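Putative invasin (Yersinia pseudotuberculosis IP 31758, PDB 5N40) is an adhesin of the invasin family that probably attaches the bacterium to host surfaces through a C-type lectin-like domain carried on immunoglobulin-like domains. Local coordinates at residues A[214-222]-A[228-236]; A[158-168]-A[186-196]. The protein carries 1 engineered substitution. All coordinates share one frame; numbering follows the deposited sequence.

Interaction 1: residues A[214-222]-A[228-236]; sequences VTFNVITSP and SMWGNMAET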
ATOM      1  N   VAL A 214       4.915  -5.088   1.756  1.00 11.78           N
ATOM      2  CA  VAL A 214       5.253  -4.888   0.355  1.00 15.33           C
ATOM      3  C   VAL A 214       6.682  -4.372   0.276  1.00 12.26           C
ATOM      4  O   VAL A 214       7.095  -3.510   1.061  1.00 15.08           O
ATOM      5  CB  VAL A 214       4.269  -3.924  -0.343  1.00 13.00           C
ATOM      6  CG1 VAL A 214       2.870  -4.554  -0.399  1.00 10.05           C
ATOM      7  CG2 VAL A 214       4.238  -2.571   0.366  1.00 15.31           C
ATOM      8  N   THR A 215       7.445  -4.917  -0.665  1.00 12.36           N
ATOM      9  CA  THR A 215       8.842  -4.559  -0.844  1.00 15.23           C
ATOM     10  C   THR A 215       9.039  -4.146  -2.293  1.00 12.90           C
ATOM     11  O   THR A 215       8.596  -4.850  -3.202  1.00 11.80           O
ATOM     12  CB  THR A 215       9.755  -5.735  -0.483  1.00 16.59           C
ATOM     13  OG1 THR A 215       9.550  -6.083   0.891  1.00 14.72           O
ATOM     14  CG2 THR A 215      11.227  -5.391  -0.709  1.00 15.73           C
ATOM     15  N   PHE A 216       9.682  -3.001  -2.500  1.00 12.07           N
ATOM     16  CA  PHE A 216       9.992  -2.509  -3.838  1.00 11.86           C
ATOM     17  C   PHE A 216      11.497  -2.336  -3.941  1.00 12.91           C
ATOM     18  O   PHE A 216      12.085  -1.502  -3.243  1.00 13.12           O
ATOM     19  CB  PHE A 216       9.253  -1.202  -4.140  1.00 11.84           C
ATOM     20  CG  PHE A 216       7.759  -1.362  -4.258  1.00 10.11           C
ATOM     21  CD1 PHE A 216       6.934  -1.316  -3.132  1.00 11.32           C
ATOM     22  CD2 PHE A 216       7.171  -1.576  -5.489  1.00 12.87           C
ATOM     23  CE1 PHE A 216       5.556  -1.455  -3.256  1.00 11.34           C
ATOM     24  CE2 PHE A 216       5.808  -1.730  -5.613  1.00 10.81           C
ATOM     25  CZ  PHE A 216       4.993  -1.664  -4.491  1.00 10.76           C
ATOM     26  N   ASN A 217      12.112  -3.130  -4.812  1.00 12.89           N
ATOM     27  CA  ASN A 217      13.559  -3.137  -4.953  1.00 13.48           C
ATOM     28  C   ASN A 217      14.061  -1.866  -5.615  1.00 10.81           C
ATOM     29  O   ASN A 217      13.468  -1.371  -6.575  1.00 13.27           O
ATOM     30  CB  ASN A 217      13.996  -4.328  -5.797  1.00 12.33           C
ATOM     31  CG  ASN A 217      13.619  -5.644  -5.188  1.00  9.94           C
ATOM     32  OD1 ASN A 217      13.740  -5.840  -3.978  1.00 14.57           O
ATOM     33  ND2 ASN A 217      13.180  -6.581  -6.030  1.00 12.17           N
ATOM     34  N   VAL A 218      15.182  -1.362  -5.109  1.00 11.26           N
ATOM     35  CA  VAL A 218      15.888  -0.230  -5.703  1.00 11.49           C
ATOM     36  C   VAL A 218      16.998  -0.763  -6.606  1.00 14.72           C
ATOM     37  O   VAL A 218      17.647  -1.768  -6.289  1.00 14.72           O
ATOM     38  CB  VAL A 218      16.444   0.694  -4.602  1.00 13.47           C
ATOM     39  CG1 VAL A 218      17.622   0.040  -3.877  1.00 10.58           C
ATOM     40  CG2 VAL A 218      16.819   2.046  -5.187  1.00 15.00           C
ATOM     41  N   ILE A 219      17.234  -0.086  -7.734  1.00 13.53           N
ATOM     42  CA  ILE A 219      18.143  -0.657  -8.723  1.00 12.74           C
ATOM     43  C   ILE A 219      19.582  -0.630  -8.217  1.00 13.66           C
ATOM     44  O   ILE A 219      20.403  -1.463  -8.619  1.00 13.84           O
ATOM     45  CB  ILE A 219      17.976   0.078 -10.067  1.00 14.67           C
ATOM     46  CG1 ILE A 219      18.693  -0.666 -11.205  1.00 14.54           C
ATOM     47  CG2 ILE A 219      18.479   1.516  -9.970  1.00 15.01           C
ATOM     48  CD1 ILE A 219      18.081  -2.026 -11.554  1.00 15.63           C
ATOM     49  N   THR A 220      19.902   0.285  -7.308  1.00 12.48           N
ATOM     50  CA  THR A 220      21.274   0.548  -6.901  1.00 14.54           C
ATOM     51  C   THR A 220      21.752  -0.342  -5.763  1.00 15.59           C
ATOM     52  O   THR A 220      22.847  -0.113  -5.236  1.00 14.93           O
ATOM     53  CB  THR A 220      21.444   2.022  -6.517  1.00 14.23           C
ATOM     54  OG1 THR A 220      20.382   2.452  -5.653  1.00 12.64           O
ATOM     55  CG2 THR A 220      21.473   2.893  -7.758  1.00 16.03           C
ATOM     56  N   SER A 221      20.973  -1.358  -5.383  1.00 13.79           N
ATOM     57  CA  SER A 221      21.398  -2.341  -4.407  1.00 12.75           C
ATOM     58  C   SER A 221      21.381  -3.734  -5.024  1.00 10.51           C
ATOM     59  O   SER A 221      20.457  -4.071  -5.775  1.00 11.72           O
ATOM     60  CB  SER A 221      20.484  -2.332  -3.170  1.00 13.75           C
ATOM     61  OG  SER A 221      20.755  -1.219  -2.344  1.00 14.17           O
ATOM     62  N   PRO A 222      22.362  -4.571  -4.722  1.00 11.38           N
ATOM     63  CA  PRO A 222      22.323  -5.938  -5.251  1.00 11.84           C
ATOM     64  C   PRO A 222      21.287  -6.785  -4.524  1.00 14.31           C
ATOM     65  O   PRO A 222      20.963  -6.549  -3.354  1.00 14.47           O
ATOM     66  CB  PRO A 222      23.741  -6.451  -5.012  1.00 14.78           C
ATOM     67  CG  PRO A 222      24.229  -5.678  -3.842  1.00 20.39           C
ATOM     68  CD  PRO A 222      23.537  -4.339  -3.867  1.00 14.14           C
ATOM     69  N   SER A 228      22.334  -4.016   2.302  1.00 14.80           N
ATOM     70  CA  SER A 228      21.618  -3.200   3.280  1.00 14.87           C
ATOM     71  C   SER A 228      20.167  -2.984   2.863  1.00 14.63           C
ATOM     72  O   SER A 228      19.248  -3.133   3.678  1.00 13.50           O
ATOM     73  CB  SER A 228      22.327  -1.858   3.457  1.00 16.38           C
ATOM     74  OG  SER A 228      23.595  -2.022   4.073  1.00 20.53           O
ATOM     75  N   MET A 229      19.949  -2.627   1.604  1.00 11.45           N
ATOM     76  CA  MET A 229      18.625  -2.352   1.070  1.00 11.54           C
ATOM     77  C   MET A 229      18.131  -3.524   0.233  1.00 15.25           C
ATOM     78  O   MET A 229      18.887  -4.430  -0.138  1.00 14.89           O
ATOM     79  CB  MET A 229      18.647  -1.077   0.215  1.00 12.98           C
ATOM     80  CG  MET A 229      19.492   0.062   0.774  1.00 14.50           C
ATOM     81  SD  MET A 229      19.008   0.595   2.430  1.00 16.64           S
ATOM     82  CE  MET A 229      17.385   1.259   2.104  1.00 15.48           C
ATOM     83  N   TRP A 230      16.839  -3.477  -0.089  1.00 12.77           N
ATOM     84  CA  TRP A 230      16.238  -4.434  -1.014  1.00 14.39           C
ATOM     85  C   TRP A 230      16.455  -3.941  -2.442  1.00 12.20           C
ATOM     86  O   TRP A 230      15.987  -2.853  -2.795  1.00 13.47           O
ATOM     87  CB  TRP A 230      14.748  -4.586  -0.730  1.00 14.25           C
ATOM     88  CG  TRP A 230      14.427  -5.097   0.634  1.00 14.79           C
ATOM     89  CD1 TRP A 230      14.155  -4.359   1.754  1.00 15.18           C
ATOM     90  CD2 TRP A 230      14.317  -6.467   1.019  1.00 15.35           C
ATOM     91  NE1 TRP A 230      13.889  -5.192   2.813  1.00 15.82           N
ATOM     92  CE2 TRP A 230      13.984  -6.492   2.388  1.00 14.96           C
ATOM     93  CE3 TRP A 230      14.479  -7.679   0.339  1.00 18.14           C
ATOM     94  CZ2 TRP A 230      13.810  -7.682   3.088  1.00 19.49           C
ATOM     95  CZ3 TRP A 230      14.301  -8.857   1.034  1.00 18.88           C
ATOM     96  CH2 TRP A 230      13.972  -8.851   2.394  1.00 19.08           C
ATOM     97  N   GLY A 231      17.134  -4.743  -3.277  1.00 11.65           N
ATOM     98  CA  GLY A 231      17.573  -4.268  -4.576  1.00  8.73           C
ATOM     99  C   GLY A 231      17.434  -5.308  -5.673  1.00 14.13           C
ATOM    100  O   GLY A 231      17.196  -6.489  -5.415  1.00 14.42           O
ATOM    101  N   ASN A 232      17.596  -4.839  -6.919  1.00 16.08           N
ATOM    102  CA  ASN A 232      17.602  -5.717  -8.089  1.00 12.60           C
ATOM    103  C   ASN A 232      18.686  -5.301  -9.073  1.00 14.07           C
ATOM    104  O   ASN A 232      18.484  -5.336 -10.289  1.00 14.19           O
ATOM    105  CB  ASN A 232      16.244  -5.721  -8.795  1.00 12.13           C
ATOM    106  CG  ASN A 232      15.912  -4.383  -9.423  1.00 13.90           C
ATOM    107  OD1 ASN A 232      16.148  -3.333  -8.823  1.00 16.16           O
ATOM    108  ND2 ASN A 232      15.369  -4.408 -10.641  1.00 13.79           N
ATOM    109  N   MET A 233      19.854  -4.920  -8.564  1.00 12.56           N
ATOM    110  CA  MET A 233      20.946  -4.496  -9.430  1.00 13.08           C
ATOM    111  C   MET A 233      21.279  -5.596 -10.432  1.00 14.26           C
ATOM    112  O   MET A 233      21.216  -6.785 -10.115  1.00 13.66           O
ATOM    113  CB  MET A 233      22.178  -4.159  -8.588  1.00 13.50           C
ATOM    114  CG  MET A 233      23.386  -3.684  -9.371  1.00 12.09           C
ATOM    115  SD  MET A 233      24.825  -3.443  -8.320  1.00 14.09           S
ATOM    116  CE  MET A 233      24.168  -2.186  -7.219  1.00 13.25           C
ATOM    117  N   ALA A 234      21.629  -5.193 -11.655  1.00 13.46           N
ATOM    118  CA  ALA A 234      22.066  -6.158 -12.661  1.00 12.21           C
ATOM    119  C   ALA A 234      23.253  -6.962 -12.144  1.00 12.84           C
ATOM    120  O   ALA A 234      24.265  -6.397 -11.718  1.00 14.58           O
ATOM    121  CB  ALA A 234      22.450  -5.444 -13.955  1.00 17.33           C
ATOM    122  N   GLU A 235      23.136  -8.290 -12.199  1.00 13.85           N
ATOM    123  CA  GLU A 235      24.238  -9.142 -11.758  1.00 13.69           C
ATOM    124  C   GLU A 235      25.376  -9.126 -12.768  1.00 13.70           C
ATOM    125  O   GLU A 235      26.552  -9.177 -12.388  1.00 14.07           O
ATOM    126  CB  GLU A 235      23.755 -10.575 -11.552  1.00 17.46           C
ATOM    127  CG  GLU A 235      22.753 -10.755 -10.424  1.00 18.39           C
ATOM    128  CD  GLU A 235      23.351 -10.568  -9.038  1.00 21.67           C
ATOM    129  OE1 GLU A 235      24.594 -10.583  -8.905  1.00 17.83           O
ATOM    130  OE2 GLU A 235      22.572 -10.407  -8.073  1.00 22.64           O
ATOM    131  N   THR A 236      25.032  -9.121 -14.054  1.00 12.85           N
ATOM    132  CA  THR A 236      25.979  -8.982 -15.150  1.00 14.80           C
ATOM    133  C   THR A 236      25.373  -8.068 -16.208  1.00 11.76           C
ATOM    134  O   THR A 236      24.157  -7.876 -16.270  1.00 15.80           O
ATOM    135  CB  THR A 236      26.325 -10.338 -15.795  1.00 13.71           C
ATOM    136  OG1 THR A 236      25.156 -10.888 -16.417  1.00 18.04           O
ATOM    137  CG2 THR A 236      26.850 -11.325 -14.764  1.00 20.07           C
TER
HETATM  138  O   HOH W   1      18.833  -6.620  -1.763  1.00 11.91           O

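Interaction 2: residues A[158-168]-A[186-196]; sequences VSSSGVVQIAD and VSVTDPNGIGV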
ATOM      1  N   VAL A 158      13.831   2.625   8.539  1.00 13.56           N
ATOM      2  CA  VAL A 158      14.143   3.639   7.539  1.00 17.72           C
ATOM      3  C   VAL A 158      13.060   4.710   7.588  1.00 19.85           C
ATOM      4  O   VAL A 158      11.863   4.402   7.488  1.00 17.82           O
ATOM      5  CB  VAL A 158      14.254   3.030   6.133  1.00 18.79           C
ATOM      6  CG1 VAL A 158      14.521   4.114   5.092  1.00 18.25           C
ATOM      7  CG2 VAL A 158      15.350   1.974   6.107  1.00 17.15           C
ATOM      8  N   SER A 159      13.483   5.959   7.758  1.00 20.43           N
ATOM      9  CA  SER A 159      12.572   7.093   7.786  1.00 18.84           C
ATOM     10  C   SER A 159      12.756   8.039   6.607  1.00 22.97           C
ATOM     11  O   SER A 159      12.087   9.074   6.553  1.00 24.61           O
ATOM     12  CB  SER A 159      12.749   7.865   9.101  1.00 22.64           C
ATOM     13  OG  SER A 159      14.017   8.493   9.163  1.00 29.76           O
ATOM     14  N   SER A 160      13.629   7.709   5.652  1.00 18.28           N
ATOM     15  CA  SER A 160      13.964   8.615   4.560  1.00 22.96           C
ATOM     16  C   SER A 160      13.546   8.091   3.190  1.00 21.30           C
ATOM     17  O   SER A 160      13.975   8.642   2.170  1.00 21.03           O
ATOM     18  CB  SER A 160      15.466   8.912   4.569  1.00 24.62           C
ATOM     19  OG  SER A 160      16.223   7.720   4.582  1.00 21.71           O
ATOM     20  N   SER A 161      12.716   7.057   3.135  1.00 15.61           N
ATOM     21  CA  SER A 161      12.177   6.570   1.879  1.00 15.60           C
ATOM     22  C   SER A 161      10.901   7.334   1.520  1.00 16.19           C
ATOM     23  O   SER A 161      10.269   7.974   2.364  1.00 17.53           O
ATOM     24  CB  SER A 161      11.888   5.073   1.964  1.00 14.84           C
ATOM     25  OG  SER A 161      11.703   4.532   0.668  1.00 15.32           O
ATOM     26  N   GLY A 162      10.525   7.246   0.250  1.00 13.79           N
ATOM     27  CA  GLY A 162       9.341   7.928  -0.231  1.00 15.90           C
ATOM     28  C   GLY A 162       8.059   7.324   0.314  1.00 14.69           C
ATOM     29  O   GLY A 162       8.033   6.237   0.890  1.00 15.88           O
ATOM     30  N   VAL A 163       6.965   8.057   0.116  1.00 14.40           N
ATOM     31  CA  VAL A 163       5.649   7.610   0.574  1.00 17.45           C
ATOM     32  C   VAL A 163       5.100   6.590  -0.418  1.00 15.96           C
ATOM     33  O   VAL A 163       5.024   6.857  -1.623  1.00 14.79           O
ATOM     34  CB  VAL A 163       4.694   8.806   0.730  1.00 16.98           C
ATOM     35  CG1 VAL A 163       3.313   8.359   1.226  1.00 15.69           C
ATOM     36  CG2 VAL A 163       5.281   9.838   1.669  1.00 18.80           C
ATOM     37  N   VAL A 164       4.720   5.411   0.088  1.00 15.07           N
ATOM     38  CA  VAL A 164       4.125   4.384  -0.760  1.00 13.77           C
ATOM     39  C   VAL A 164       2.802   4.885  -1.324  1.00 12.62           C
ATOM     40  O   VAL A 164       2.033   5.582  -0.648  1.00 15.54           O
ATOM     41  CB  VAL A 164       3.945   3.075   0.031  1.00 10.12           C
ATOM     42  CG1 VAL A 164       3.053   2.082  -0.715  1.00 13.70           C
ATOM     43  CG2 VAL A 164       5.296   2.436   0.300  1.00 17.90           C
ATOM     44  N   GLN A 165       2.532   4.521  -2.573  1.00 10.89           N
ATOM     45  CA  GLN A 165       1.391   5.024  -3.321  1.00 10.84           C
ATOM     46  C   GLN A 165       0.341   3.934  -3.459  1.00 13.47           C
ATOM     47  O   GLN A 165       0.667   2.768  -3.708  1.00 13.31           O
ATOM     48  CB  GLN A 165       1.813   5.505  -4.717  1.00 15.40           C
ATOM     49  CG  GLN A 165       2.854   6.605  -4.716  1.00 12.77           C
ATOM     50  CD  GLN A 165       2.318   7.925  -4.197  1.00 16.93           C
ATOM     51  OE1 GLN A 165       1.493   8.567  -4.845  1.00 17.87           O
ATOM     52  NE2 GLN A 165       2.799   8.345  -3.031  1.00 15.39           N
ATOM     53  N   ILE A 166      -0.920   4.324  -3.299  1.00 14.99           N
ATOM     54  CA  ILE A 166      -2.064   3.475  -3.586  1.00 11.69           C
ATOM     55  C   ILE A 166      -2.928   4.224  -4.590  1.00 16.03           C
ATOM     56  O   ILE A 166      -3.290   5.383  -4.360  1.00 15.45           O
ATOM     57  CB  ILE A 166      -2.844   3.120  -2.304  1.00 12.24           C
ATOM     58  CG1 ILE A 166      -1.926   2.374  -1.319  1.00 13.98           C
ATOM     59  CG2 ILE A 166      -4.067   2.279  -2.640  1.00 17.49           C
ATOM     60  CD1 ILE A 166      -2.556   2.024   0.031  1.00 17.25           C
ATOM     61  N   ALA A 167      -3.220   3.583  -5.718  1.00 16.66           N
ATOM     62  CA  ALA A 167      -3.972   4.231  -6.794  1.00 19.05           C
ATOM     63  C   ALA A 167      -3.324   5.557  -7.196  1.00 19.24           C
ATOM     64  O   ALA A 167      -3.998   6.563  -7.420  1.00 19.53           O
ATOM     65  CB  ALA A 167      -5.433   4.440  -6.389  1.00 24.27           C
ATOM     66  N   ASP A 168      -1.990   5.557  -7.274  1.00 16.44           N
ATOM     67  CA  ASP A 168      -1.207   6.706  -7.746  1.00 18.40           C
ATOM     68  C   ASP A 168      -1.394   7.941  -6.867  1.00 20.15           C
ATOM     69  O   ASP A 168      -1.266   9.072  -7.338  1.00 21.52           O
ATOM     70  CB  ASP A 168      -1.531   7.038  -9.209  1.00 22.89           C
ATOM     71  CG  ASP A 168      -1.090   5.944 -10.169  1.00 29.53           C
ATOM     72  OD1 ASP A 168      -0.011   5.348  -9.955  1.00 29.86           O
ATOM     73  OD2 ASP A 168      -1.829   5.670 -11.137  1.00 37.80           O
ATOM     74  N   VAL A 186      -6.430  -2.939  -4.830  1.00 13.07           N
ATOM     75  CA  VAL A 186      -5.793  -1.668  -5.140  1.00 13.95           C
ATOM     76  C   VAL A 186      -4.405  -1.931  -5.710  1.00 15.05           C
ATOM     77  O   VAL A 186      -3.817  -3.002  -5.526  1.00 16.04           O
ATOM     78  CB  VAL A 186      -5.700  -0.747  -3.905  1.00 16.25           C
ATOM     79  CG1 VAL A 186      -7.092  -0.471  -3.346  1.00 17.30           C
ATOM     80  CG2 VAL A 186      -4.805  -1.356  -2.832  1.00 15.88           C
ATOM     81  N   SER A 187      -3.888  -0.921  -6.402  1.00 14.07           N
ATOM     82  CA  SER A 187      -2.575  -0.970  -7.030  1.00 11.98           C
ATOM     83  C   SER A 187      -1.582  -0.188  -6.179  1.00 13.48           C
ATOM     84  O   SER A 187      -1.779   1.009  -5.929  1.00 13.02           O
ATOM     85  CB  SER A 187      -2.642  -0.400  -8.445  1.00 16.21           C
ATOM     86  OG  SER A 187      -1.392  -0.518  -9.088  1.00 19.08           O
ATOM     87  N   VAL A 188      -0.520  -0.862  -5.741  1.00 11.59           N
ATOM     88  CA  VAL A 188       0.480  -0.289  -4.844  1.00 11.76           C
ATOM     89  C   VAL A 188       1.776  -0.078  -5.614  1.00 13.50           C
ATOM     90  O   VAL A 188       2.270  -1.003  -6.268  1.00 15.23           O
ATOM     91  CB  VAL A 188       0.731  -1.194  -3.628  1.00 11.04           C
ATOM     92  CG1 VAL A 188       1.652  -0.495  -2.632  1.00 14.07           C
ATOM     93  CG2 VAL A 188      -0.584  -1.582  -2.970  1.00 13.80           C
ATOM     94  N   THR A 189       2.352   1.121  -5.490  1.00 14.09           N
ATOM     95  CA  THR A 189       3.621   1.465  -6.123  1.00 12.95           C
ATOM     96  C   THR A 189       4.488   2.240  -5.135  1.00 11.88           C
ATOM     97  O   THR A 189       4.001   2.791  -4.147  1.00 12.86           O
ATOM     98  CB  THR A 189       3.428   2.307  -7.394  1.00 12.38           C
ATOM     99  OG1 THR A 189       2.652   3.471  -7.084  1.00 13.38           O
ATOM    100  CG2 THR A 189       2.746   1.502  -8.497  1.00 14.67           C
ATOM    101  N   ASP A 190       5.785   2.304  -5.435  1.00 13.28           N
ATOM    102  CA  ASP A 190       6.759   2.977  -4.572  1.00 11.12           C
ATOM    103  C   ASP A 190       7.731   3.767  -5.444  1.00 14.27           C
ATOM    104  O   ASP A 190       8.945   3.552  -5.405  1.00 12.74           O
ATOM    105  CB  ASP A 190       7.486   1.961  -3.692  1.00 12.73           C
ATOM    106  CG  ASP A 190       8.178   2.591  -2.493  1.00 12.82           C
ATOM    107  OD1 ASP A 190       8.042   3.819  -2.279  1.00 14.45           O
ATOM    108  OD2 ASP A 190       8.887   1.853  -1.767  1.00 13.17           O
ATOM    109  N   PRO A 191       7.217   4.711  -6.239  1.00 13.23           N
ATOM    110  CA  PRO A 191       8.089   5.417  -7.200  1.00 13.43           C
ATOM    111  C   PRO A 191       9.226   6.196  -6.554  1.00 16.55           C
ATOM    112  O   PRO A 191      10.253   6.422  -7.209  1.00 15.47           O
ATOM    113  CB  PRO A 191       7.116   6.348  -7.937  1.00 14.85           C
ATOM    114  CG  PRO A 191       5.950   6.501  -7.023  1.00 18.87           C
ATOM    115  CD  PRO A 191       5.826   5.195  -6.301  1.00 13.64           C
ATOM    116  N   ASN A 192       9.087   6.611  -5.295  1.00 16.13           N
ATOM    117  CA  ASN A 192      10.135   7.332  -4.585  1.00 19.62           C
ATOM    118  C   ASN A 192      10.796   6.471  -3.514  1.00 15.89           C
ATOM    119  O   ASN A 192      11.400   7.004  -2.578  1.00 16.46           O
ATOM    120  CB  ASN A 192       9.563   8.611  -3.974  1.00 17.89           C
ATOM    121  CG  ASN A 192       8.984   9.541  -5.025  1.00 22.33           C
ATOM    122  OD1 ASN A 192       9.702  10.019  -5.901  1.00 23.69           O
ATOM    123  ND2 ASN A 192       7.683   9.790  -4.950  1.00 25.53           N
ATOM    124  N   GLY A 193      10.706   5.149  -3.639  1.00 15.46           N
ATOM    125  CA  GLY A 193      11.321   4.276  -2.662  1.00 14.00           C
ATOM    126  C   GLY A 193      12.832   4.219  -2.798  1.00 12.89           C
ATOM    127  O   GLY A 193      13.405   4.511  -3.848  1.00 16.96           O
ATOM    128  N   ILE A 194      13.494   3.842  -1.703  1.00 14.31           N
ATOM    129  CA  ILE A 194      14.940   3.662  -1.718  1.00 13.03           C
ATOM    130  C   ILE A 194      15.339   2.211  -1.434  1.00 13.63           C
ATOM    131  O   ILE A 194      16.497   1.934  -1.156  1.00 13.23           O
ATOM    132  CB  ILE A 194      15.637   4.645  -0.754  1.00 13.98           C
ATOM    133  CG1 ILE A 194      15.270   4.379   0.713  1.00 15.76           C
ATOM    134  CG2 ILE A 194      15.282   6.080  -1.151  1.00 17.48           C
ATOM    135  CD1 ILE A 194      16.051   5.245   1.698  1.00 20.35           C
ATOM    136  N   GLY A 195      14.390   1.275  -1.525  1.00 13.95           N
ATOM    137  CA  GLY A 195      14.683  -0.138  -1.352  1.00 10.06           C
ATOM    138  C   GLY A 195      14.265  -0.682  -0.002  1.00 13.57           C
ATOM    139  O   GLY A 195      15.079  -1.257   0.731  1.00 12.98           O
ATOM    140  N   VAL A 196      12.988  -0.522   0.333  1.00 12.46           N
ATOM    141  CA  VAL A 196      12.511  -0.829   1.672  1.00 11.96           C
ATOM    142  C   VAL A 196      11.312  -1.770   1.613  1.00 13.54           C
ATOM    143  O   VAL A 196      10.595  -1.861   0.612  1.00 10.29           O
ATOM    144  CB  VAL A 196      12.151   0.453   2.463  1.00 12.46           C
ATOM    145  CG1 VAL A 196      13.391   1.296   2.682  1.00 13.54           C
ATOM    146  CG2 VAL A 196      11.096   1.269   1.740  1.00 13.62           C
TER
HETATM  147  O   HOH W   2       9.145   3.850   0.395  1.00 12.76           O
HETATM  148  O   HOH W   3       7.227   6.285  -3.250  1.00 16.03           O
HETATM  149  O   HOH W   4       5.826   9.465  -3.175  1.00 24.26           O
HETATM  150  O   HOH W   5      -0.226   3.166  -7.034  1.00 12.01           O
HETATM  151  O   HOH W   6       2.534   5.620  -8.664  1.00 19.14           O
HETATM  152  O   HOH W   7      -0.851   2.342  -9.602  1.00 22.92           O

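Interaction 1: residues A[214-222]-A[228-236]
Thr215, Val218 and Ser221 meet Trp230, Gly231 and Met233 in a buried interdomain joint, where the end of strand 209-217 in the immunoglobulin-like domain meets the irregular segment 228-236, which belongs to the adhesion domain. The chain turns at 218-221, a type I beta turn, and 228-236 runs alongside in the same direction, with a single bridge at Val218 and Gly231. Val218 N gives a straight bond (167°) to an in-plane lone pair of Trp230 O, 2.9 Å away. Asn232 N reaches Val218 O at 3.1 Å from above the carbonyl plane, and Met233 N binds Ser221 O. Gly231 lies between two carbonyls, its CA 3.0 Å from Val218 O and 3.1 Å from Ser221 O in CA-H...O contacts. A water bridges Pro222 O, Met229 O and Gly231 N.

Among the side chains, Thr215 lays CG2 over one face of the Trp230 indole in a CH-pi contact, 3.8 Å from the centroid of the five-membered ring. Its chi1 of -61° puts OG1 beside the backbone N and leaves CG2 anti to it, over the ring. Met233 bends at chi3, bringing CE within 3.2 Å of Thr220 O, a contact only, and 4.0 Å of Pro222 CD. The amide of Asn217 is held by Arg116 and Asn118, and Ser221 OG by Glu265. Three backbone bonds and a shared water are consistent with a joint of limited freedom.

Interaction 2: residues A[158-168]-A[186-196]
Gln165 and Thr189 form an antiparallel hydrogen-bonded pair in a sheet of the immunoglobulin-like domain, where the short strand 165-166 runs beside the end of strand 183-189. Gln165 N meets Thr189 O at 2.8 Å, nearly head-on to the carbonyl, and Thr189 N returns a bond to Gln165 O. Ala167 N adds a third to Ser187 O, beyond the non-hydrogen-bonded pair Ile166 and Val188.

On the face bearing Gln165 and Thr189, Thr189 OG1 comes within 3.2 Å of Gln165 CB, and the glutamine, bent at chi2, crosses Pro191 at about a right angle, CG 3.7 Å from Pro191 CD. This bend carries NE2 back to Val163 O in a straight bond (172°). Val163 O lies in the amide plane of Gln165, but NE2 sits 52° out of the Val163 carbonyl plane; Asn170 is a further partner of NE2. Waters link Thr189 OG1 with the backbone and carboxylate of Asp168.

Away from the strands the pairing gives way to looser links. A type I turn, 190-193, brings Asn192 O to Gly162 N in a weak bond, and Ser161 OG accepts from Ile194 N at 3.1 Å. One water joins Asp190 OD1, Val163 O and Asn192 N, bridging turn and loop. Separately, Val158 CG1 meets Ile194 CD1 and Val196 CG1 between loops.

The opposite face carries Ile166 and Val188; beside them Val164 CG1 packs at 3.5 Å on Val188 CG1, and Val186 CB on Ile166 CG2. Ile166 and Val188 thus lie between the two sheets of the immunoglobulin-like beta sandwich, facing Phe145, Leu200 and Phe216 from strands 142-151, 197-204 and 209-217 of the second sheet.

The two contacts touch, with centres about 14 Å apart, and interaction 2 closes along the chain before interaction 1 opens. Interaction 1 is buried and joins two domains: it has a single beta bridge, and two of its three carbonyl acceptors take their bonds out of plane. Interaction 2 is partly buried and stays inside the immunoglobulin-like domain, pairing two strands in regular antiparallel fashion and adding several bridging waters on its more exposed side. They meet where Met229 CE of 228-236 packs on Ile194 O of 186-196, and where Trp230 N probably bonds Gly195 O, so the turn region of interaction 2 adjoins the interdomain joint.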